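Local coordinates for protein beta-2-microglobulin (PDB 4M9O) that serves as the light chain of class I major histocompatibility complexes, which present peptide antigens to the immune system, at residues Leu56-Glu59 / Gln63-Leu66. Sequence-based numbering, arbitrary orientation.
Sequences LAFE and QFHL
Gln63 pairs with Glu59 at the loop end of an antiparallel hairpin, its N giving a hydrogen bond of 2.9 Å to Glu59 O while Gln63 O takes one from Glu59 N at 2.7 Å. Gln63 O also meets Phe58 CA in a CA-H...O contact. Gln63 NE2 hydrogen-bonds to Ser31.

Phe64 faces Phe58 across a non-hydrogen-bonded pair. With CG anti to its carbonyl carbon (chi1 -70°), its ring leans over the neighbouring strand and stacks offset on the Phe58 ring, centroids 4.5 Å apart and planes at 21°. Phe58 CD1 lies over one face, 3.5 Å from Phe64 CE1, and Leu56 CD2 approaches Phe64 CD1 at 3.8 Å. Phe32 touches both Leu56 and Phe64. An alanine in place of Phe64 would probably leave the Phe58 ring without its stacking partner and Leu56 CD2 without the ring it packs against here.

His65, on the other face, exchanges two backbone hydrogen bonds with Ala57. Its CG lies between the backbone N and the carbonyl carbon (chi1 66°), swinging the imidazole over Ala57, whose CB sits 3.6 Å from the ring centroid in a CH-pi contact. Glu59 CD lies in the ring plane at its edge, one oxygen either side, and His65 NE2 gives a weak hydrogen bond of 3.3 Å to each of Glu59 OE1 and OE2. Leu66 CD1 packs against Leu56.

In this immunoglobulin C1-set domain, backbone hydrogen bonds chiefly join outermost strand 52-59 to strand 63-72, with aromatic stacking on one face and, on the other, the CH-pi contact and a weak carboxylate-imidazole pairing that would probably favour a protonated imidazole.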
loop_
_atom_site.group_PDB
_atom_site.type_symbol
_atom_site.label_atom_id
_atom_site.label_comp_id
_atom_site.label_asym_id
_atom_site.label_seq_id
_atom_site.Cartn_x
_atom_site.Cartn_y
_atom_site.Cartn_z
ATOM N N LEU A 56 -6.041 12.212 2.335
ATOM C CA LEU A 56 -7.110 11.539 1.638
ATOM C C LEU A 56 -7.701 12.447 0.580
ATOM O O LEU A 56 -7.982 13.566 0.845
ATOM C CB LEU A 56 -8.176 11.112 2.626
ATOM C CG LEU A 56 -9.400 10.413 2.064
ATOM C CD1 LEU A 56 -9.171 8.985 1.800
ATOM C CD2 LEU A 56 -10.580 10.617 2.870
ATOM N N ALA A 57 -7.831 11.930 -0.622
ATOM C CA ALA A 57 -8.329 12.667 -1.747
ATOM C C ALA A 57 -9.731 12.248 -2.136
ATOM O O ALA A 57 -10.067 11.132 -2.040
ATOM C CB ALA A 57 -7.418 12.518 -2.906
ATOM N N PHE A 58 -10.534 13.189 -2.534
ATOM C CA PHE A 58 -11.912 12.941 -2.903
ATOM C C PHE A 58 -12.211 13.554 -4.267
ATOM O O PHE A 58 -12.049 14.715 -4.450
ATOM C CB PHE A 58 -12.811 13.510 -1.831
ATOM C CG PHE A 58 -14.274 13.371 -2.094
ATOM C CD1 PHE A 58 -14.824 12.182 -2.409
ATOM C CD2 PHE A 58 -15.097 14.437 -1.973
ATOM C CE1 PHE A 58 -16.130 12.057 -2.608
ATOM C CE2 PHE A 58 -16.448 14.302 -2.179
ATOM C CZ PHE A 58 -16.939 13.118 -2.496
ATOM N N GLU A 59 -12.643 12.735 -5.200
ATOM C CA GLU A 59 -12.864 13.146 -6.561
ATOM C C GLU A 59 -14.221 12.785 -7.201
ATOM O O GLU A 59 -14.742 11.735 -7.013
ATOM C CB GLU A 59 -11.711 12.646 -7.414
ATOM C CG GLU A 59 -10.563 13.622 -7.451
ATOM C CD GLU A 59 -9.180 13.004 -7.618
ATOM O OE1 GLU A 59 -9.028 12.018 -8.358
ATOM O OE2 GLU A 59 -8.228 13.551 -7.039
ATOM N N GLN A 63 -15.313 9.372 -5.390
ATOM C CA GLN A 63 -14.101 8.614 -5.245
ATOM C C GLN A 63 -13.068 9.093 -4.235
ATOM O O GLN A 63 -12.532 10.135 -4.334
ATOM C CB GLN A 63 -13.455 8.360 -6.586
ATOM C CG GLN A 63 -12.423 7.287 -6.506
ATOM C CD GLN A 63 -11.708 7.081 -7.778
ATOM O OE1 GLN A 63 -11.211 8.006 -8.359
ATOM N NE2 GLN A 63 -11.643 5.870 -8.215
ATOM N N PHE A 64 -12.805 8.255 -3.286
ATOM C CA PHE A 64 -11.808 8.494 -2.294
ATOM C C PHE A 64 -10.536 7.730 -2.680
ATOM O O PHE A 64 -10.615 6.646 -3.137
ATOM C CB PHE A 64 -12.325 8.041 -0.928
ATOM C CG PHE A 64 -13.437 8.901 -0.353
ATOM C CD1 PHE A 64 -13.173 10.100 0.202
ATOM C CD2 PHE A 64 -14.720 8.462 -0.317
ATOM C CE1 PHE A 64 -14.158 10.839 0.715
ATOM C CE2 PHE A 64 -15.683 9.220 0.209
ATOM C CZ PHE A 64 -15.410 10.390 0.712
ATOM N N HIS A 65 -9.382 8.324 -2.480
ATOM C CA HIS A 65 -8.138 7.624 -2.638
ATOM C C HIS A 65 -6.997 8.068 -1.732
ATOM O O HIS A 65 -6.915 9.180 -1.344
ATOM C CB HIS A 65 -7.687 7.489 -4.093
ATOM C CG HIS A 65 -7.350 8.773 -4.745
ATOM N ND1 HIS A 65 -6.094 9.323 -4.697
ATOM C CD2 HIS A 65 -8.103 9.625 -5.456
ATOM C CE1 HIS A 65 -6.084 10.453 -5.366
ATOM N NE2 HIS A 65 -7.292 10.655 -5.843
ATOM N N LEU A 66 -6.149 7.128 -1.422
ATOM C CA LEU A 66 -5.055 7.303 -0.539
ATOM C C LEU A 66 -3.843 6.521 -1.016
ATOM O O LEU A 66 -3.975 5.443 -1.469
ATOM C CB LEU A 66 -5.497 6.799 0.817
ATOM C CG LEU A 66 -4.841 7.241 2.092
ATOM C CD1 LEU A 66 -5.007 8.698 2.301
ATOM C CD2 LEU A 66 -5.437 6.496 3.256
#